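PDB 5K6D: salivary protein FS50 from Xenopsylla cheopis, which inhibits the host voltage-gated sodium channel Nav1.5, acting as a secreted, disulfide-rich toxin of flea saliva. Local coordinates for residues A[4-7]-A[13-16]; A[7-12]-A[17-22]; A[65-68]-A[73-76]. All blocks are in the same frame, centred on the assembly; numbering follows the deposited sequence.

Interaction 1: residues A[4-7]-A[13-16]; sequences VSER and GKFQ
Ser5 sets its CB against two carbonyl oxygens of the facing loop, Phe15 O and Gln16 O, while its OG caps the helix that follows by accepting from Cys8 N. With OG lodged between backbone N and carbonyl carbon (chi1 66°), the hydroxyl also meets a water, 2.8 Å from OG, that donates to Phe15 O and accepts from Arg7 NH1. Glu6, in the first turn, makes the stronger of the two direct hydrogen bonds: Lys14 N donates to Glu6 OE1 at 2.9 Å in a nearly straight bond (178°), arriving from above the carboxylate plane. In the conformer described, one of two modelled for Lys14, the aliphatic part of the lysine lies across the same carboxylate, Lys14 CG 3.3 Å from Glu6 OE1, while its NZ ends 5.5 Å from Glu6 OE2, too far for a salt bridge. A second water joins Glu6 N to Gln16 O, so this amide at the helix start is satisfied through solvent. Arg7 adds a weak backbone bond from its N to Lys14 O, 3.4 Å, then spreads over the Phe15 ring, itself modelled in two conformers. For the one described, the bend at chi3 (70°) lays Arg7 CD 3.3 Å from the ring centroid as a CH-pi contact and the guanidinium nearly parallel to the ring, Arg7 NE 3.3 Å from Phe15 CE2. The contact folds the loop after helix 6-10 back onto the N-terminal turn of that helix; on the adjoining side Val4 pairs with Gln19 of strand 19-20, and Arg7 also touches Val52 just beyond helix 38-51.

Interaction 2: residues A[7-12]-A[17-22]; sequences RCLKGH and ADQEIG
Leu9 and Gln19, the closest backbone pair, keep their CA atoms 8.8 Å apart with no hydrogen bond between helix 6-10 and the 17-22 segment, so side chains alone bridge the gap. Leu9 does this with one methyl: Leu9 CD1 lies 3.5 Å from Gln19 OE1 and touches CB and CD of the same glutamine. The bend at chi2 (-141°) brings the Gln19 amide alongside the leucine methyl, and its rotation about chi3 (-102°) points OE1, and not NE2, at CD1. Just past strand 19-20, Ile21 adds its branch methyl, with Ile21 CG2 4.3 Å from Leu9 CD1, a looser apolar contact. Leu9 and Ile21 both also touch Val4 of strand 3-4. Asp18 and Gln19 together face Val4 in a classic beta bulge. On the helix, Cys8 is tied by a disulfide to Cys53, and its carbonyl accepts from His48 NE2. Across the two segments the chemistry is therefore slight: dispersion between a few methyls and one amide gives little directional hold, and the relative placement of helix and strand probably depends more on the neighbouring strand pairing, with the disulfide securing the helix to Cys53.

Interaction 3: residues A[65-68]-A[73-76]; sequences SQKP and CYCK
Tyr74, the one residue of strand 73-76 that touches 65-68, lays its ring beneath the loop backbone. Cys73 comes before it with its side chain turned from the loop, into the disulfide with Cys45. In Tyr74, CG lies beside the backbone N (chi1 -62°), which turns the ring toward the loop, and Lys67 spans its face: Lys67 CA stands 3.6 Å from the Tyr74 ring centroid, 12° off the normal, in a CH-pi contact. Lys67 CB continues over the same face, 3.6 Å from Tyr74 CD1, while CG and CD of the lysine pass back across the root of the ring. Bends at chi3 and chi4 carry the amine away from the tyrosine, toward a long, weak ion pair with Asp62. Gln66 O approaches the ring obliquely, 3.7 Å from Tyr74 CD2. At the phenol end, Pro68 CD sits 3.3 Å from Tyr74 OH and 3.6 Å from Tyr74 CZ; the proline N has no hydrogen to offer, and the hydroxyl is instead hydrogen-bonded to Asn69 N, which probably helps hold the phenol end against the loop. Cys75 follows in the strand, bonded to Cys49. Strand 73-76 is the middle one of the antiparallel three-stranded sheet, between 26-28 and 57-60; its two cystines tie it to helix 38-51, and Tyr74 also touches Thr27 while packing against the loop that follows strand 57-60.

In the fold
Interactions 1 and 2 are neighbours, their centres 5 Å apart: they share Arg7 and helix 6-10, and Glu6 CA packs on Gln19 OE1 where the two join. Interaction 1 is partly buried and largely polar, built from backbone bonds, waters and an arginine on a phenylalanine; interaction 2 is a small surface contact of side chains without a hydrogen bond. Interaction 3 lies about 19 Å from interaction 1, centre to centre, on the opposite side of the chain's centre, and touches neither of the others. It is also partly buried: a buried aromatic ring on the central strand packs against a loop with exposed residues, and the disulfides of that strand reach helix 38-51.

Interaction 1: residues A[4-7]-A[13-16]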
loop_
_atom_site.group_PDB
_atom_site.type_symbol
_atom_site.label_atom_id
_atom_site.label_comp_id
_atom_site.label_asym_id
_atom_site.label_seq_id
_atom_site.Cartn_x
_atom_site.Cartn_y
_atom_site.Cartn_z
ATOM N N VAL A 4 -10.324 -1.359 4.083
ATOM C CA VAL A 4 -9.321 -2.272 3.547
ATOM C C VAL A 4 -9.071 -3.386 4.554
ATOM O O VAL A 4 -9.513 -3.321 5.703
ATOM C CB VAL A 4 -7.988 -1.554 3.229
ATOM C CG1 VAL A 4 -8.189 -0.472 2.165
ATOM C CG2 VAL A 4 -7.375 -0.960 4.493
ATOM N N SER A 5 -8.358 -4.420 4.126
ATOM C CA SER A 5 -8.108 -5.569 4.993
ATOM C C SER A 5 -6.816 -5.430 5.797
ATOM O O SER A 5 -5.948 -4.612 5.468
ATOM C CB SER A 5 -8.042 -6.838 4.158
ATOM O OG SER A 5 -6.915 -6.783 3.299
ATOM N N GLU A 6 -6.673 -6.255 6.833
ATOM C CA GLU A 6 -5.384 -6.386 7.498
ATOM C C GLU A 6 -4.275 -6.730 6.508
ATOM O O GLU A 6 -3.161 -6.216 6.599
ATOM C CB GLU A 6 -5.424 -7.467 8.572
ATOM C CG GLU A 6 -6.311 -7.162 9.748
ATOM C CD GLU A 6 -6.171 -8.180 10.871
ATOM O OE1 GLU A 6 -5.623 -9.274 10.645
ATOM O OE2 GLU A 6 -6.609 -7.876 12.004
ATOM N N ARG A 7 -4.571 -7.624 5.572
ATOM C CA ARG A 7 -3.590 -7.998 4.563
ATOM C C ARG A 7 -3.102 -6.786 3.789
ATOM O O ARG A 7 -1.914 -6.658 3.501
ATOM C CB ARG A 7 -4.178 -9.029 3.612
ATOM C CG ARG A 7 -4.409 -10.369 4.259
ATOM C CD ARG A 7 -5.063 -11.308 3.281
ATOM N NE ARG A 7 -4.165 -11.721 2.203
ATOM C CZ ARG A 7 -4.381 -11.528 0.905
ATOM N NH1 ARG A 7 -5.464 -10.880 0.468
ATOM N NH2 ARG A 7 -3.500 -11.999 0.035
ATOM N N GLY A 13 -2.773 -11.522 7.453
ATOM C CA GLY A 13 -3.852 -11.445 8.422
ATOM C C GLY A 13 -5.226 -11.668 7.830
ATOM O O GLY A 13 -5.390 -12.434 6.884
ATOM N N LYS A 14 -6.224 -11.013 8.407
ATOM C CA LYS A 14 -7.597 -11.170 7.952
ATOM C C LYS A 14 -7.794 -10.674 6.523
ATOM O O LYS A 14 -7.186 -9.682 6.103
ATOM C CB LYS A 14 -8.547 -10.437 8.893
ATOM C CG LYS A 14 -8.452 -10.893 10.330
ATOM C CD LYS A 14 -9.301 -10.034 11.255
ATOM C CE LYS A 14 -10.796 -10.288 11.070
ATOM N NZ LYS A 14 -11.384 -9.572 9.900
ATOM N N PHE A 15 -8.660 -11.375 5.792
ATOM C CA PHE A 15 -8.850 -11.115 4.372
ATOM C C PHE A 15 -9.959 -10.091 4.062
ATOM O O PHE A 15 -9.855 -9.349 3.108
ATOM C CB PHE A 15 -9.144 -12.435 3.641
ATOM C CG PHE A 15 -7.916 -13.292 3.367
ATOM C CD1 PHE A 15 -7.275 -13.985 4.387
ATOM C CD2 PHE A 15 -7.431 -13.428 2.075
ATOM C CE1 PHE A 15 -6.156 -14.789 4.123
ATOM C CE2 PHE A 15 -6.312 -14.225 1.800
ATOM C CZ PHE A 15 -5.676 -14.912 2.829
ATOM N N GLN A 16 -11.024 -10.045 4.854
ATOM C CA GLN A 16 -12.125 -9.153 4.464
ATOM C C GLN A 16 -11.770 -7.682 4.698
ATOM O O GLN A 16 -10.978 -7.344 5.576
ATOM C CB GLN A 16 -13.430 -9.532 5.174
ATOM C CG GLN A 16 -13.753 -8.746 6.412
ATOM C CD GLN A 16 -15.146 -9.057 6.929
ATOM O OE1 GLN A 16 -15.926 -9.756 6.275
ATOM N NE2 GLN A 16 -15.464 -8.545 8.111
HETATM O O HOH W 1 -7.458 -9.063 1.751
HETATM O O HOH W 2 -9.155 -7.259 7.812
#

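Interaction 2: residues A[7-12]-A[17-22]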
loop_
_atom_site.group_PDB
_atom_site.type_symbol
_atom_site.label_atom_id
_atom_site.label_comp_id
_atom_site.label_asym_id
_atom_site.label_seq_id
_atom_site.Cartn_x
_atom_site.Cartn_y
_atom_site.Cartn_z
ATOM N N ARG A 7 -4.571 -7.624 5.572
ATOM C CA ARG A 7 -3.590 -7.998 4.563
ATOM C C ARG A 7 -3.102 -6.786 3.789
ATOM O O ARG A 7 -1.914 -6.658 3.501
ATOM C CB ARG A 7 -4.178 -9.029 3.612
ATOM C CG ARG A 7 -4.409 -10.369 4.259
ATOM C CD ARG A 7 -5.063 -11.308 3.281
ATOM N NE ARG A 7 -4.165 -11.721 2.203
ATOM C CZ ARG A 7 -4.381 -11.528 0.905
ATOM N NH1 ARG A 7 -5.464 -10.880 0.468
ATOM N NH2 ARG A 7 -3.500 -11.999 0.035
ATOM N N CYS A 8 -4.022 -5.888 3.461
ATOM C CA CYS A 8 -3.647 -4.651 2.801
ATOM C C CYS A 8 -2.638 -3.866 3.631
ATOM O O CYS A 8 -1.577 -3.475 3.121
ATOM C CB CYS A 8 -4.894 -3.810 2.531
ATOM S SG CYS A 8 -4.594 -2.101 2.083
ATOM N N LEU A 9 -2.962 -3.645 4.903
ATOM C CA LEU A 9 -2.188 -2.733 5.734
ATOM C C LEU A 9 -0.896 -3.345 6.264
ATOM O O LEU A 9 0.170 -2.741 6.140
ATOM C CB LEU A 9 -3.045 -2.238 6.903
ATOM C CG LEU A 9 -4.248 -1.377 6.500
ATOM C CD1 LEU A 9 -5.067 -0.993 7.714
ATOM C CD2 LEU A 9 -3.799 -0.120 5.759
ATOM N N LYS A 10 -0.976 -4.521 6.877
ATOM C CA LYS A 10 0.236 -5.094 7.476
ATOM C C LYS A 10 0.852 -6.216 6.631
ATOM O O LYS A 10 1.955 -6.678 6.935
ATOM C CB LYS A 10 -0.030 -5.581 8.911
ATOM C CG LYS A 10 -1.003 -6.729 9.066
ATOM C CD LYS A 10 -1.144 -7.111 10.547
ATOM C CE LYS A 10 -2.032 -8.324 10.748
ATOM N NZ LYS A 10 -2.143 -8.657 12.196
ATOM N N GLY A 11 0.162 -6.652 5.582
ATOM C CA GLY A 11 0.759 -7.588 4.641
ATOM C C GLY A 11 0.278 -9.021 4.764
ATOM O O GLY A 11 0.515 -9.849 3.871
ATOM N N HIS A 12 -0.389 -9.309 5.874
ATOM C CA HIS A 12 -0.883 -10.642 6.198
ATOM C C HIS A 12 -2.037 -10.453 7.170
ATOM O O HIS A 12 -2.253 -9.340 7.658
ATOM C CB HIS A 12 0.224 -11.493 6.815
ATOM C CG HIS A 12 0.884 -10.834 7.986
ATOM N ND1 HIS A 12 0.466 -11.036 9.284
ATOM C CD2 HIS A 12 1.896 -9.937 8.052
ATOM C CE1 HIS A 12 1.208 -10.309 10.102
ATOM N NE2 HIS A 12 2.085 -9.635 9.379
ATOM N N ALA A 17 -12.351 -6.812 3.879
ATOM C CA ALA A 17 -12.033 -5.393 3.932
ATOM C C ALA A 17 -12.909 -4.703 4.962
ATOM O O ALA A 17 -14.017 -4.253 4.647
ATOM C CB ALA A 17 -12.210 -4.756 2.566
ATOM N N ASP A 18 -12.436 -4.622 6.202
ATOM C CA ASP A 18 -13.244 -3.981 7.232
ATOM C C ASP A 18 -12.481 -2.972 8.097
ATOM O O ASP A 18 -12.977 -2.564 9.148
ATOM C CB ASP A 18 -13.903 -5.045 8.120
ATOM C CG ASP A 18 -12.901 -5.966 8.787
ATOM O OD1 ASP A 18 -11.681 -5.691 8.741
ATOM O OD2 ASP A 18 -13.344 -6.979 9.372
ATOM N N GLN A 19 -11.293 -2.561 7.658
ATOM C CA GLN A 19 -10.528 -1.546 8.376
ATOM C C GLN A 19 -10.713 -0.185 7.727
ATOM O O GLN A 19 -10.354 0.012 6.566
ATOM C CB GLN A 19 -9.041 -1.899 8.416
ATOM C CG GLN A 19 -8.753 -3.296 8.934
ATOM C CD GLN A 19 -7.522 -3.330 9.805
ATOM O OE1 GLN A 19 -6.448 -3.743 9.371
ATOM N NE2 GLN A 19 -7.670 -2.881 11.044
ATOM N N GLU A 20 -11.262 0.755 8.483
ATOM C CA GLU A 20 -11.543 2.088 7.967
ATOM C C GLU A 20 -10.295 2.952 7.980
ATOM O O GLU A 20 -9.634 3.076 9.009
ATOM C CB GLU A 20 -12.636 2.761 8.797
ATOM C CG GLU A 20 -13.106 4.084 8.226
ATOM C CD GLU A 20 -13.903 3.908 6.949
ATOM O OE1 GLU A 20 -14.781 3.020 6.914
ATOM O OE2 GLU A 20 -13.637 4.644 5.974
ATOM N N ILE A 21 -9.975 3.588 6.866
ATOM C CA ILE A 21 -8.802 4.444 6.888
ATOM C C ILE A 21 -9.132 5.909 6.562
ATOM O O ILE A 21 -8.251 6.766 6.586
ATOM C CB ILE A 21 -7.741 3.907 5.937
ATOM C CG1 ILE A 21 -8.359 3.708 4.564
ATOM C CG2 ILE A 21 -7.192 2.570 6.447
ATOM C CD1 ILE A 21 -7.347 3.499 3.510
ATOM N N GLY A 22 -10.400 6.198 6.285
ATOM C CA GLY A 22 -10.820 7.566 6.032
ATOM C C GLY A 22 -10.636 7.981 4.584
ATOM O O GLY A 22 -10.833 7.177 3.672
#

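Interaction 3: residues A[65-68]-A[73-76]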
loop_
_atom_site.group_PDB
_atom_site.type_symbol
_atom_site.label_atom_id
_atom_site.label_comp_id
_atom_site.label_asym_id
_atom_site.label_seq_id
_atom_site.Cartn_x
_atom_site.Cartn_y
_atom_site.Cartn_z
ATOM N N SER A 65 5.283 14.244 3.089
ATOM C CA SER A 65 4.413 14.100 4.250
ATOM C C SER A 65 3.374 13.002 4.029
ATOM O O SER A 65 3.049 12.255 4.949
ATOM C CB SER A 65 3.723 15.425 4.572
ATOM O OG SER A 65 2.875 15.833 3.516
ATOM N N GLN A 66 2.875 12.894 2.805
ATOM C CA GLN A 66 1.854 11.917 2.477
ATOM C C GLN A 66 2.421 10.507 2.327
ATOM O O GLN A 66 1.729 9.526 2.582
ATOM C CB GLN A 66 1.153 12.328 1.189
ATOM C CG GLN A 66 0.005 11.456 0.795
ATOM C CD GLN A 66 -0.518 11.813 -0.564
ATOM O OE1 GLN A 66 0.231 11.852 -1.541
ATOM N NE2 GLN A 66 -1.811 12.085 -0.644
ATOM N N LYS A 67 3.673 10.400 1.885
ATOM C CA LYS A 67 4.283 9.100 1.620
ATOM C C LYS A 67 5.678 9.072 2.248
ATOM O O LYS A 67 6.683 9.029 1.540
ATOM C CB LYS A 67 4.350 8.831 0.111
ATOM C CG LYS A 67 3.011 8.977 -0.611
ATOM C CD LYS A 67 3.097 8.529 -2.065
ATOM C CE LYS A 67 4.304 9.130 -2.763
ATOM N NZ LYS A 67 3.944 10.391 -3.471
ATOM N N PRO A 68 5.744 9.102 3.591
ATOM C CA PRO A 68 7.016 9.415 4.262
ATOM C C PRO A 68 8.058 8.299 4.285
ATOM O O PRO A 68 9.248 8.608 4.340
ATOM C CB PRO A 68 6.580 9.744 5.695
ATOM C CG PRO A 68 5.311 8.995 5.874
ATOM C CD PRO A 68 4.619 9.062 4.540
ATOM N N CYS A 73 4.363 1.261 0.973
ATOM C CA CYS A 73 3.601 1.450 -0.243
ATOM C C CYS A 73 2.331 2.195 0.142
ATOM O O CYS A 73 1.715 1.857 1.143
ATOM C CB CYS A 73 3.315 0.082 -0.854
ATOM S SG CYS A 73 2.072 -0.031 -2.145
ATOM N N TYR A 74 1.946 3.204 -0.635
ATOM C CA TYR A 74 0.809 4.054 -0.296
ATOM C C TYR A 74 -0.246 3.934 -1.383
ATOM O O TYR A 74 -0.023 4.328 -2.535
ATOM C CB TYR A 74 1.270 5.502 -0.098
ATOM C CG TYR A 74 2.258 5.609 1.043
ATOM C CD1 TYR A 74 3.617 5.426 0.833
ATOM C CD2 TYR A 74 1.823 5.868 2.340
ATOM C CE1 TYR A 74 4.518 5.495 1.883
ATOM C CE2 TYR A 74 2.716 5.949 3.391
ATOM C CZ TYR A 74 4.060 5.770 3.153
ATOM O OH TYR A 74 4.974 5.847 4.185
ATOM N N CYS A 75 -1.392 3.367 -1.000
ATOM C CA CYS A 75 -2.442 3.020 -1.944
ATOM C C CYS A 75 -3.564 4.035 -1.981
ATOM O O CYS A 75 -4.044 4.487 -0.941
ATOM C CB CYS A 75 -3.037 1.657 -1.599
ATOM S SG CYS A 75 -1.857 0.307 -1.521
ATOM N N LYS A 76 -3.997 4.351 -3.191
ATOM C CA LYS A 76 -5.106 5.254 -3.435
ATOM C C LYS A 76 -6.403 4.475 -3.643
ATOM O O LYS A 76 -6.398 3.406 -4.257
ATOM C CB LYS A 76 -4.799 6.108 -4.664
ATOM C CG LYS A 76 -5.691 7.320 -4.845
ATOM C CD LYS A 76 -5.261 8.167 -6.046
ATOM C CE LYS A 76 -3.755 8.116 -6.286
ATOM N NZ LYS A 76 -3.257 9.355 -6.965
#